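Side-chain contacts in putative hydrolase (Agrobacterium vitis, PDB 3LLC), which probably works as an alpha/beta-hydrolase esterase, with predicted acyl-protein thioesterase and acyl-glucuronide esterase activity: residues S24-V29 against S48-T53; I41-Y46 against W118-L123; E57-A62 against V67-F72; P208-Q213 against R259-A264. All coordinates share one frame; numbering follows the deposited sequence. Where two conformers were deposited one is given.

In the fold
All four contacts attach loops or helices to the same mixed central sheet of an alpha/beta hydrolase. Contacts 1, 3 and 4 lie on one face and contact 2 on the other. Contacts 1 and 3 have centres about 11 Å apart and touch, since strands 23-30 and 68-72 are neighbours and Met-50 O meets Arg-71 NH1. Contacts 3 and 4, centres about 14 Å apart, are tied by salt bridges from Asp-60 and Glu-57 to Arg-259. Contact 2, near the centre of the chain, borders the probable active site: Leu-43 touches the likely nucleophile elbow, whose Ser-114 sits in a triad-like arrangement with His-247 and Asp-217.

Contact 1 (S24-V29 against S48-T53)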
loop_
_atom_site.group_PDB
_atom_site.type_symbol
_atom_site.label_atom_id
_atom_site.label_comp_id
_atom_site.label_asym_id
_atom_site.label_seq_id
_atom_site.Cartn_x
_atom_site.Cartn_y
_atom_site.Cartn_z
ATOM N N SER A 24 -7.015 -1.241 -17.622
ATOM C CA SER A 24 -7.867 -0.175 -17.081
ATOM C C SER A 24 -8.024 -0.327 -15.558
ATOM O O SER A 24 -8.420 -1.397 -15.058
ATOM C CB SER A 24 -9.254 -0.165 -17.745
ATOM O OG SER A 24 -9.241 0.145 -19.132
ATOM N N ILE A 25 -7.722 0.750 -14.825
ATOM C CA ILE A 25 -7.787 0.797 -13.370
ATOM C C ILE A 25 -9.036 1.579 -12.916
ATOM O O ILE A 25 -9.286 2.731 -13.345
ATOM C CB ILE A 25 -6.463 1.446 -12.793
ATOM C CG1 ILE A 25 -5.258 0.605 -13.199
ATOM C CG2 ILE A 25 -6.564 1.690 -11.267
ATOM C CD1 ILE A 25 -5.299 -0.911 -12.735
ATOM N N ALA A 26 -9.854 0.931 -12.077
ATOM C CA ALA A 26 -11.063 1.535 -11.534
ATOM C C ALA A 26 -10.692 2.356 -10.268
ATOM O O ALA A 26 -9.916 1.899 -9.404
ATOM C CB ALA A 26 -12.119 0.443 -11.189
ATOM N N ALA A 27 -11.259 3.560 -10.168
ATOM C CA ALA A 27 -11.003 4.479 -9.041
ATOM C C ALA A 27 -12.280 5.192 -8.585
ATOM O O ALA A 27 -13.210 5.432 -9.367
ATOM C CB ALA A 27 -9.876 5.525 -9.408
ATOM N N LEU A 28 -12.320 5.479 -7.284
ATOM C CA LEU A 28 -13.394 6.212 -6.616
ATOM C C LEU A 28 -12.735 7.431 -5.937
ATOM O O LEU A 28 -11.841 7.256 -5.095
ATOM C CB LEU A 28 -14.063 5.317 -5.560
ATOM C CG LEU A 28 -14.878 4.112 -6.083
ATOM C CD1 LEU A 28 -15.240 3.151 -4.940
ATOM C CD2 LEU A 28 -16.150 4.580 -6.873
ATOM N N VAL A 29 -13.187 8.631 -6.283
ATOM C CA VAL A 29 -12.530 9.879 -5.864
ATOM C C VAL A 29 -13.511 10.908 -5.301
ATOM O O VAL A 29 -14.638 11.089 -5.806
ATOM C CB VAL A 29 -11.769 10.546 -7.035
ATOM C CG1 VAL A 29 -12.737 11.235 -7.992
ATOM C CG2 VAL A 29 -10.771 11.556 -6.509
ATOM N N SER A 48 -6.549 -7.352 -1.546
ATOM C CA SER A 48 -7.623 -6.525 -0.971
ATOM C C SER A 48 -8.486 -5.905 -2.082
ATOM O O SER A 48 -8.159 -5.978 -3.285
ATOM C CB SER A 48 -7.038 -5.377 -0.115
ATOM O OG SER A 48 -6.299 -4.474 -0.947
ATOM N N ASP A 49 -9.555 -5.239 -1.656
ATOM C CA ASP A 49 -10.232 -4.350 -2.603
ATOM C C ASP A 49 -10.675 -3.078 -1.935
ATOM O O ASP A 49 -10.609 -2.889 -0.710
ATOM C CB ASP A 49 -11.327 -5.026 -3.458
ATOM C CG ASP A 49 -12.592 -5.329 -2.692
ATOM O OD1 ASP A 49 -13.051 -4.512 -1.877
ATOM O OD2 ASP A 49 -13.166 -6.392 -2.956
HETATM N N MSE A 50 -10.996 -2.110 -2.781
HETATM C CA MSE A 50 -11.175 -0.728 -2.288
HETATM C C MSE A 50 -12.471 -0.486 -1.494
HETATM O O MSE A 50 -12.681 0.625 -0.967
HETATM C CB MSE A 50 -11.013 0.274 -3.440
HETATM C CG MSE A 50 -12.064 0.208 -4.445
HETATM SE SE MSE A 50 -11.864 1.598 -5.868
HETATM C CE MSE A 50 -13.008 0.844 -7.137
ATOM N N THR A 51 -13.344 -1.502 -1.400
ATOM C CA THR A 51 -14.555 -1.434 -0.582
ATOM C C THR A 51 -14.331 -2.004 0.858
ATOM O O THR A 51 -15.264 -2.097 1.639
ATOM C CB THR A 51 -15.733 -2.199 -1.241
ATOM O OG1 THR A 51 -15.430 -3.601 -1.265
ATOM C CG2 THR A 51 -15.998 -1.694 -2.649
ATOM N N GLY A 52 -13.103 -2.379 1.193
ATOM C CA GLY A 52 -12.753 -2.869 2.531
ATOM C C GLY A 52 -12.962 -1.867 3.666
ATOM O O GLY A 52 -12.999 -0.641 3.447
ATOM N N THR A 53 -13.101 -2.382 4.887
ATOM C CA THR A 53 -13.405 -1.538 6.061
ATOM C C THR A 53 -12.457 -0.372 6.266
ATOM O O THR A 53 -12.916 0.756 6.461
ATOM C CB THR A 53 -13.388 -2.382 7.355
ATOM O OG1 THR A 53 -14.401 -3.375 7.218
ATOM C CG2 THR A 53 -13.684 -1.526 8.592
#
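Apolar packing joins the two segments, and it centres on Met-50, a selenomethionine in this crystal. Its SE lies 3.8 Å from Leu-28 CD1, and its CE lies 3.9 Å from Leu-28 CG. The two side chains cross at about a right angle. CE also reaches back along the strand to Ala-26, 4.2 Å from its CB. The Met-50 side chain leaves with CG between the backbone N and the carbonyl carbon (chi1 67°) and then runs extended, which carries SE and CE out of the loop to the strand.

Hydrogen bonds shape the loop itself. Residues 49-52 form a type I turn, closed by Gly-52 N to Asp-49 O at 3.2 Å. In the Asp-49 conformer described, OD1 accepts from Thr-51 N at 3.1 Å, an Asx turn, and from Thr-51 OG1 at 2.6 Å. Both donors come from the same face of the carboxylate. Gly-52 is the N-cap of helix 53-65.

The backbone of Met-50 is held by Asp-73 OD1 at its N and by Arg-71 NH1 at its O. The loop, just ahead of helix 53-65, lays Met-50 on strand 23-30, which runs between strands 9-16 and 68-72.

Contact 2 (I41-Y46 against W118-L123)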
loop_
_atom_site.group_PDB
_atom_site.type_symbol
_atom_site.label_atom_id
_atom_site.label_comp_id
_atom_site.label_asym_id
_atom_site.label_seq_id
_atom_site.Cartn_x
_atom_site.Cartn_y
_atom_site.Cartn_z
ATOM N N ILE A 41 -4.703 9.243 -0.034
ATOM C CA ILE A 41 -4.728 8.132 -1.008
ATOM C C ILE A 41 -4.487 6.807 -0.320
ATOM O O ILE A 41 -3.479 6.579 0.376
ATOM C CB ILE A 41 -3.754 8.276 -2.225
ATOM C CG1 ILE A 41 -3.986 7.126 -3.224
ATOM C CG2 ILE A 41 -2.330 8.284 -1.786
ATOM C CD1 ILE A 41 -3.441 7.387 -4.624
ATOM N N TRP A 42 -5.472 5.943 -0.492
ATOM C CA TRP A 42 -5.423 4.574 0.017
ATOM C C TRP A 42 -4.559 3.692 -0.883
ATOM O O TRP A 42 -4.720 3.695 -2.104
ATOM C CB TRP A 42 -6.856 3.993 0.096
ATOM C CG TRP A 42 -6.871 2.557 0.673
ATOM C CD1 TRP A 42 -7.109 1.374 -0.025
ATOM C CD2 TRP A 42 -6.620 2.165 2.037
ATOM N NE1 TRP A 42 -7.008 0.309 0.825
ATOM C CE2 TRP A 42 -6.693 0.747 2.084
ATOM C CE3 TRP A 42 -6.326 2.867 3.224
ATOM C CZ2 TRP A 42 -6.516 0.024 3.276
ATOM C CZ3 TRP A 42 -6.120 2.138 4.411
ATOM C CH2 TRP A 42 -6.233 0.724 4.418
ATOM N N LEU A 43 -3.643 2.927 -0.282
ATOM C CA LEU A 43 -2.894 1.888 -0.985
ATOM C C LEU A 43 -3.115 0.587 -0.212
ATOM O O LEU A 43 -2.592 0.433 0.895
ATOM C CB LEU A 43 -1.403 2.233 -1.043
ATOM C CG LEU A 43 -1.052 3.561 -1.746
ATOM C CD1 LEU A 43 0.392 4.024 -1.404
ATOM C CD2 LEU A 43 -1.264 3.451 -3.277
ATOM N N GLY A 44 -3.885 -0.330 -0.787
ATOM C CA GLY A 44 -4.293 -1.540 -0.060
ATOM C C GLY A 44 -3.332 -2.727 -0.060
ATOM O O GLY A 44 -2.259 -2.699 -0.694
ATOM N N GLY A 45 -3.716 -3.766 0.689
ATOM C CA GLY A 45 -2.937 -5.024 0.758
ATOM C C GLY A 45 -3.088 -5.961 -0.449
ATOM O O GLY A 45 -3.948 -5.778 -1.320
ATOM N N TYR A 46 -2.258 -6.997 -0.465
ATOM C CA TYR A 46 -2.276 -8.043 -1.476
ATOM C C TYR A 46 -3.650 -8.681 -1.421
ATOM O O TYR A 46 -4.107 -8.985 -0.347
ATOM C CB TYR A 46 -1.239 -9.083 -1.075
ATOM C CG TYR A 46 -0.917 -10.198 -2.040
ATOM C CD1 TYR A 46 -0.199 -9.930 -3.194
ATOM C CD2 TYR A 46 -1.185 -11.534 -1.731
ATOM C CE1 TYR A 46 0.188 -10.930 -4.061
ATOM C CE2 TYR A 46 -0.812 -12.562 -2.618
ATOM C CZ TYR A 46 -0.114 -12.240 -3.770
ATOM O OH TYR A 46 0.318 -13.186 -4.678
ATOM N N TRP A 118 4.617 -1.018 1.306
ATOM C CA TRP A 118 5.797 -1.165 0.408
ATOM C C TRP A 118 5.627 -0.243 -0.788
ATOM O O TRP A 118 6.557 0.485 -1.170
ATOM C CB TRP A 118 5.903 -2.637 -0.077
ATOM C CG TRP A 118 7.168 -3.045 -0.827
ATOM C CD1 TRP A 118 8.218 -2.267 -1.180
ATOM C CD2 TRP A 118 7.490 -4.378 -1.259
ATOM N NE1 TRP A 118 9.176 -3.031 -1.837
ATOM C CE2 TRP A 118 8.743 -4.328 -1.896
ATOM C CE3 TRP A 118 6.825 -5.604 -1.184
ATOM C CZ2 TRP A 118 9.361 -5.466 -2.440
ATOM C CZ3 TRP A 118 7.423 -6.722 -1.720
ATOM C CH2 TRP A 118 8.681 -6.660 -2.342
ATOM N N ILE A 119 4.442 -0.287 -1.394
ATOM C CA ILE A 119 4.196 0.530 -2.583
ATOM C C ILE A 119 4.263 2.034 -2.215
ATOM O O ILE A 119 4.826 2.818 -2.981
ATOM C CB ILE A 119 2.885 0.093 -3.318
ATOM C CG1 ILE A 119 3.035 -1.357 -3.823
ATOM C CG2 ILE A 119 2.542 1.039 -4.503
ATOM C CD1 ILE A 119 1.748 -1.966 -4.357
ATOM N N ALA A 120 3.761 2.417 -1.039
ATOM C CA ALA A 120 3.872 3.822 -0.571
ATOM C C ALA A 120 5.319 4.297 -0.490
ATOM O O ALA A 120 5.642 5.418 -0.930
ATOM C CB ALA A 120 3.191 4.006 0.812
ATOM N N LEU A 121 6.191 3.447 0.064
ATOM C CA LEU A 121 7.643 3.774 0.189
ATOM C C LEU A 121 8.317 3.904 -1.187
ATOM O O LEU A 121 9.094 4.847 -1.422
ATOM C CB LEU A 121 8.326 2.708 1.077
ATOM C CG LEU A 121 7.908 2.694 2.549
ATOM C CD1 LEU A 121 8.273 1.389 3.303
ATOM C CD2 LEU A 121 8.532 3.916 3.219
ATOM N N ARG A 122 8.008 2.991 -2.118
ATOM C CA ARG A 122 8.501 3.114 -3.507
ATOM C C ARG A 122 7.942 4.384 -4.198
ATOM O O ARG A 122 8.656 5.059 -4.963
ATOM C CB ARG A 122 8.152 1.869 -4.359
ATOM C CG ARG A 122 9.018 0.610 -4.008
ATOM C CD ARG A 122 10.471 0.721 -4.528
ATOM N NE ARG A 122 10.528 0.845 -5.976
ATOM C CZ ARG A 122 11.018 1.884 -6.652
ATOM N NH1 ARG A 122 11.569 2.930 -6.034
ATOM N NH2 ARG A 122 10.982 1.865 -7.965
ATOM N N LEU A 123 6.672 4.694 -3.945
ATOM C CA LEU A 123 6.017 5.851 -4.600
ATOM C C LEU A 123 6.709 7.138 -4.220
ATOM O O LEU A 123 6.979 7.977 -5.086
ATOM C CB LEU A 123 4.528 5.899 -4.203
ATOM C CG LEU A 123 3.540 6.887 -4.824
ATOM C CD1 LEU A 123 3.629 6.831 -6.310
ATOM C CD2 LEU A 123 2.111 6.530 -4.359
#
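Leu-43 and Ala-120 meet without help from any flat group: the aromatic rings of both segments turn to other partners. Tyr-46 lies nearly parallel to Phe-185, their planes about 10° apart, and meets Phe-84 edge-to-face. Trp-118 meets Phe-149 with the planes steeply inclined. The indole of Trp-42 leaves from the other side of the sheet, toward helix 53-65.

What crosses is aliphatic. Of residues 41-46, Leu-43 alone comes within 4.5 Å of residues 118-123, and its CD1 branch does the work. CD1 sits 3.6 Å from Ala-120 CB and equally close to Ala-120 CA, so the methyl rests against the helix surface at a small residue. Farther along the helix, Leu-123 CD2 comes alongside CD1 at 4.2 Å. Ile-119 borders the same methyl with its backbone C at 4.4 Å. In the Leu-43 conformer described, CB already points to the helix; with CG opposite the carbonyl carbon (chi1 -59°) and chi2 extended, the CD1 branch reaches it.

Strand 41-43 and helix 118-123 run at 124° to each other, with their axes 9.4 Å apart. Ala-96 of helix 89-103 and Tyr-74 also pack on Leu-43. Helix 115-128 is the one that follows the probable nucleophile elbow, which Leu-43 touches.

The chemistry is purely apolar and buried. Across these two segments, close fit and exclusion of water, rather than polar bonds, probably hold helix and strand together.

Contact 3 (E57-A62 against V67-F72)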
loop_
_atom_site.group_PDB
_atom_site.type_symbol
_atom_site.label_atom_id
_atom_site.label_comp_id
_atom_site.label_asym_id
_atom_site.label_seq_id
_atom_site.Cartn_x
_atom_site.Cartn_y
_atom_site.Cartn_z
ATOM N N GLU A 57 -13.236 3.711 5.913
ATOM C CA GLU A 57 -13.015 4.580 7.067
ATOM C C GLU A 57 -12.136 5.783 6.720
ATOM O O GLU A 57 -12.422 6.908 7.183
ATOM C CB GLU A 57 -12.439 3.809 8.266
ATOM C CG GLU A 57 -13.500 2.884 8.927
ATOM C CD GLU A 57 -14.566 3.589 9.741
ATOM O OE1 GLU A 57 -14.440 4.786 10.107
ATOM O OE2 GLU A 57 -15.560 2.918 10.079
HETATM N N MSE A 58 -11.101 5.540 5.931
HETATM C CA MSE A 58 -10.210 6.642 5.428
HETATM C C MSE A 58 -11.066 7.641 4.648
HETATM O O MSE A 58 -11.019 8.822 4.915
HETATM C CB MSE A 58 -9.097 6.123 4.520
HETATM C CG MSE A 58 -8.041 7.204 4.130
HETATM SE SE MSE A 58 -7.114 6.891 2.513
HETATM C CE MSE A 58 -8.632 7.233 1.346
ATOM N N ASP A 59 -11.845 7.160 3.687
ATOM C CA ASP A 59 -12.770 8.016 2.933
ATOM C C ASP A 59 -13.757 8.809 3.815
ATOM O O ASP A 59 -13.984 10.011 3.569
ATOM C CB ASP A 59 -13.544 7.200 1.911
ATOM C CG ASP A 59 -14.581 8.045 1.158
ATOM O OD1 ASP A 59 -14.192 8.790 0.231
ATOM O OD2 ASP A 59 -15.777 7.982 1.506
ATOM N N ASP A 60 -14.350 8.145 4.826
ATOM C CA ASP A 60 -15.301 8.780 5.732
ATOM C C ASP A 60 -14.639 9.910 6.547
ATOM O O ASP A 60 -15.205 11.008 6.671
ATOM C CB ASP A 60 -15.919 7.754 6.688
ATOM C CG ASP A 60 -16.933 8.364 7.613
ATOM O OD1 ASP A 60 -18.066 8.605 7.165
ATOM O OD2 ASP A 60 -16.589 8.630 8.781
ATOM N N LEU A 61 -13.444 9.644 7.067
ATOM C CA LEU A 61 -12.681 10.668 7.800
ATOM C C LEU A 61 -12.396 11.891 6.893
ATOM O O LEU A 61 -12.665 13.044 7.265
ATOM C CB LEU A 61 -11.382 10.108 8.313
ATOM C CG LEU A 61 -10.535 11.181 9.032
ATOM C CD1 LEU A 61 -11.175 11.632 10.397
ATOM C CD2 LEU A 61 -9.145 10.690 9.182
ATOM N N ALA A 62 -11.881 11.619 5.695
ATOM C CA ALA A 62 -11.641 12.670 4.698
ATOM C C ALA A 62 -12.878 13.520 4.418
ATOM O O ALA A 62 -12.813 14.764 4.471
ATOM C CB ALA A 62 -11.055 12.063 3.396
ATOM N N VAL A 67 -11.512 17.154 3.178
ATOM C CA VAL A 67 -10.297 16.896 2.413
ATOM C C VAL A 67 -10.539 15.818 1.343
ATOM O O VAL A 67 -11.579 15.145 1.337
ATOM C CB VAL A 67 -9.076 16.595 3.310
ATOM C CG1 VAL A 67 -8.937 17.655 4.415
ATOM C CG2 VAL A 67 -9.100 15.175 3.876
ATOM N N GLY A 68 -9.598 15.691 0.423
ATOM C CA GLY A 68 -9.745 14.777 -0.680
ATOM C C GLY A 68 -9.538 13.319 -0.272
ATOM O O GLY A 68 -8.872 12.993 0.743
ATOM N N ALA A 69 -10.089 12.428 -1.091
ATOM C CA ALA A 69 -9.840 10.985 -0.920
ATOM C C ALA A 69 -9.790 10.269 -2.269
ATOM O O ALA A 69 -10.657 10.505 -3.129
ATOM C CB ALA A 69 -10.911 10.371 -0.030
ATOM N N ILE A 70 -8.764 9.433 -2.464
ATOM C CA ILE A 70 -8.624 8.582 -3.662
ATOM C C ILE A 70 -8.505 7.112 -3.225
ATOM O O ILE A 70 -7.669 6.779 -2.396
ATOM C CB ILE A 70 -7.418 8.949 -4.531
ATOM C CG1 ILE A 70 -7.568 10.350 -5.121
ATOM C CG2 ILE A 70 -7.211 7.919 -5.671
ATOM C CD1 ILE A 70 -6.303 10.912 -5.750
ATOM N N ARG A 71 -9.342 6.249 -3.807
ATOM C CA ARG A 71 -9.135 4.788 -3.716
ATOM C C ARG A 71 -9.123 4.222 -5.122
ATOM O O ARG A 71 -9.767 4.803 -6.020
ATOM C CB ARG A 71 -10.276 4.133 -2.944
ATOM C CG ARG A 71 -10.352 4.534 -1.469
ATOM C CD ARG A 71 -11.661 4.044 -0.810
ATOM N NE ARG A 71 -12.834 4.790 -1.221
ATOM C CZ ARG A 71 -14.048 4.287 -1.414
ATOM N NH1 ARG A 71 -14.295 2.984 -1.296
ATOM N NH2 ARG A 71 -15.025 5.091 -1.777
ATOM N N PHE A 72 -8.382 3.126 -5.321
ATOM C CA PHE A 72 -8.366 2.414 -6.608
ATOM C C PHE A 72 -8.089 0.917 -6.377
ATOM O O PHE A 72 -7.590 0.536 -5.317
ATOM C CB PHE A 72 -7.325 3.011 -7.546
ATOM C CG PHE A 72 -5.918 2.771 -7.097
ATOM C CD1 PHE A 72 -5.350 3.564 -6.097
ATOM C CD2 PHE A 72 -5.156 1.726 -7.630
ATOM C CE1 PHE A 72 -4.074 3.319 -5.640
ATOM C CE2 PHE A 72 -3.853 1.487 -7.181
ATOM C CZ PHE A 72 -3.321 2.297 -6.173
HETATM O O HOH W 1 -12.772 7.609 -1.882
#
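Met-58, Asp-59 and Ala-62 of helix 53-65 lie on strand 68-72 within a beta-alpha-beta crossover. The helix links parallel neighbouring strands 39-43 and 68-72 of the hydrolase sheet. It runs nearly antiparallel to strand 68-72 (162°), with the axes 7.7 Å apart.

Ala-69 is the shared floor. Its CB meets Ala-62 CB at 3.8 Å and Met-58 CE at 4.1 Å. Asp-59 OD1 also leans on this methyl. The Met-58 chain bends at chi3 (70°), so CE turns down toward the strand and also touches Ile-70 O. At the turn that ends the helix, Val-67 CG2 packs 3.7 Å from Ala-62 CB. Here Val-67 N donates to Ala-62 O at 3.0 Å, which ties the residue just before the strand back to the helix.

Charge enters at the other end. Asp-59 and Arg-71 cross at about a right angle, their carboxylate and guanidinium planes 46° apart. Asp-59 OD1 and Arg-71 NH2 are 4.3 Å apart, beyond a salt bridge. Each has a stronger partner elsewhere: Asp-59 OD2 pairs with Arg-30, and Arg-71 NH1 donates to Met-50 O. A water mediates between them instead. It lies in plane at the guanidinium edge, accepts from Arg-71 NE at 2.9 Å and donates to Asp-59 OD1 at 2.8 Å.

Contact 4 (P208-Q213 against R259-A264); sequences PVHILQ and RNAIRA
Ala-261 fits against His-210 and Leu-212 where helix 252-266 covers strand 209-214, near one edge of the alpha/beta-hydrolase sheet. The two segments bury just 106 Å² between them, and a single methyl group makes the close packing.

The tight part is small. Ala-261 CB lies 3.6 Å from His-210 ND1 and 4.0 Å from His-210 CE1, approaching the imidazole obliquely. Two residues along the strand, Leu-212 CD1 meets the same methyl from farther off, at 4.2 Å. His-210 and Leu-212 project from the same face of the strand, and Ala-261 is the helix residue set between them. The inner side of the helix continues onto strand 136-143, where Val-141 packs on both Ala-261 and Ile-262.

The other side is looser and polar. His-210 is partly exposed, and its CG lies opposite the backbone N (chi1 -168°), which brings the ring up to Ala-261. Beside ND1 a water links strand and helix. Asn-260 and Ala-264 are exposed; the end of the Asn-260 side chain leads away from the strand, while Ala-264 points to it but makes no contact. Arg-259 serves a different neighbour, with salt bridges to Asp-60 and Glu-57 of helix 53-65.

The imidazole is held from two ends. NE2 is hydrogen-bonded to Thr-240 OG1 on edge strand 237-242. At ND1 the water lies at the ring edge, in plane, 2.9 Å from His-210 ND1, and it donates to Ala-261 O at 2.8 Å.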
loop_
_atom_site.group_PDB
_atom_site.type_symbol
_atom_site.label_atom_id
_atom_site.label_comp_id
_atom_site.label_asym_id
_atom_site.label_seq_id
_atom_site.Cartn_x
_atom_site.Cartn_y
_atom_site.Cartn_z
ATOM N N PRO A 208 6.681 13.515 7.657
ATOM C CA PRO A 208 6.397 12.624 8.830
ATOM C C PRO A 208 5.853 11.264 8.435
ATOM O O PRO A 208 5.113 11.144 7.448
ATOM C CB PRO A 208 5.383 13.414 9.659
ATOM C CG PRO A 208 5.381 14.820 9.092
ATOM C CD PRO A 208 5.875 14.747 7.685
ATOM N N VAL A 209 6.231 10.244 9.222
ATOM C CA VAL A 209 5.787 8.869 9.016
ATOM C C VAL A 209 5.244 8.357 10.366
ATOM O O VAL A 209 5.911 8.524 11.391
ATOM C CB VAL A 209 6.944 7.968 8.543
ATOM C CG1 VAL A 209 6.455 6.517 8.311
ATOM C CG2 VAL A 209 7.580 8.474 7.208
ATOM N N HIS A 210 4.047 7.752 10.361
ATOM C CA HIS A 210 3.484 7.093 11.534
ATOM C C HIS A 210 3.136 5.680 11.119
ATOM O O HIS A 210 2.287 5.487 10.223
ATOM C CB HIS A 210 2.220 7.801 11.992
ATOM C CG HIS A 210 1.730 7.381 13.356
ATOM N ND1 HIS A 210 0.881 8.165 14.109
ATOM C CD2 HIS A 210 1.976 6.275 14.101
ATOM C CE1 HIS A 210 0.613 7.550 15.253
ATOM N NE2 HIS A 210 1.274 6.407 15.278
ATOM N N ILE A 211 3.761 4.712 11.785
ATOM C CA ILE A 211 3.478 3.261 11.575
ATOM C C ILE A 211 2.608 2.735 12.748
ATOM O O ILE A 211 2.880 3.047 13.916
ATOM C CB ILE A 211 4.777 2.432 11.529
ATOM C CG1 ILE A 211 5.743 2.934 10.433
ATOM C CG2 ILE A 211 4.479 0.886 11.327
ATOM C CD1 ILE A 211 7.256 2.642 10.737
ATOM N N LEU A 212 1.561 1.960 12.407
ATOM C CA LEU A 212 0.681 1.276 13.375
ATOM C C LEU A 212 0.877 -0.233 13.113
ATOM O O LEU A 212 0.769 -0.687 11.958
ATOM C CB LEU A 212 -0.777 1.658 13.161
ATOM C CG LEU A 212 -1.190 3.107 13.506
ATOM C CD1 LEU A 212 -2.372 3.584 12.660
ATOM C CD2 LEU A 212 -1.578 3.209 14.974
ATOM N N GLN A 213 1.189 -0.993 14.173
ATOM C CA GLN A 213 1.589 -2.400 14.038
ATOM C C GLN A 213 1.141 -3.215 15.258
ATOM O O GLN A 213 1.381 -2.851 16.443
ATOM C CB GLN A 213 3.119 -2.478 13.872
ATOM C CG GLN A 213 3.716 -3.874 13.906
ATOM C CD GLN A 213 3.448 -4.669 12.631
ATOM O OE1 GLN A 213 3.668 -4.188 11.501
ATOM N NE2 GLN A 213 3.000 -5.914 12.811
ATOM N N ARG A 259 -7.621 6.578 12.331
ATOM C CA ARG A 259 -8.266 7.867 11.977
ATOM C C ARG A 259 -7.556 9.044 12.689
ATOM O O ARG A 259 -7.326 10.109 12.097
ATOM C CB ARG A 259 -9.755 7.841 12.318
ATOM C CG ARG A 259 -10.576 7.006 11.332
ATOM C CD ARG A 259 -12.028 6.900 11.802
ATOM N NE ARG A 259 -12.730 8.185 11.853
ATOM C CZ ARG A 259 -13.716 8.567 11.032
ATOM N NH1 ARG A 259 -14.162 7.776 10.073
ATOM N NH2 ARG A 259 -14.298 9.745 11.191
ATOM N N ASN A 260 -7.166 8.838 13.941
ATOM C CA ASN A 260 -6.444 9.875 14.672
ATOM C C ASN A 260 -5.048 10.141 14.048
ATOM O O ASN A 260 -4.605 11.299 13.998
ATOM C CB ASN A 260 -6.338 9.535 16.157
ATOM C CG ASN A 260 -7.664 9.743 16.909
ATOM O OD1 ASN A 260 -8.532 10.495 16.477
ATOM N ND2 ASN A 260 -7.804 9.083 18.046
ATOM N N ALA A 261 -4.382 9.090 13.593
ATOM C CA ALA A 261 -3.055 9.206 12.940
ATOM C C ALA A 261 -3.170 10.025 11.624
ATOM O O ALA A 261 -2.350 10.916 11.362
ATOM C CB ALA A 261 -2.429 7.821 12.657
ATOM N N ILE A 262 -4.193 9.736 10.821
ATOM C CA ILE A 262 -4.423 10.482 9.563
ATOM C C ILE A 262 -4.819 11.946 9.867
ATOM O O ILE A 262 -4.323 12.880 9.206
ATOM C CB ILE A 262 -5.518 9.811 8.677
ATOM C CG1 ILE A 262 -5.142 8.364 8.311
ATOM C CG2 ILE A 262 -5.807 10.702 7.441
ATOM C CD1 ILE A 262 -6.338 7.532 7.781
ATOM N N ARG A 263 -5.704 12.174 10.853
ATOM C CA ARG A 263 -6.093 13.534 11.245
ATOM C C ARG A 263 -4.893 14.402 11.673
ATOM O O ARG A 263 -4.843 15.589 11.325
ATOM C CB ARG A 263 -7.161 13.488 12.360
ATOM C CG ARG A 263 -7.629 14.845 12.861
ATOM C CD ARG A 263 -8.630 14.679 13.995
ATOM N NE ARG A 263 -9.912 14.171 13.503
ATOM N N ALA A 264 -3.937 13.819 12.403
ATOM C CA ALA A 264 -2.718 14.540 12.809
ATOM C C ALA A 264 -1.837 14.939 11.594
ATOM O O ALA A 264 -1.103 15.912 11.691
ATOM C CB ALA A 264 -1.901 13.726 13.807
HETATM O O HOH W 2 0.028 10.623 12.813
#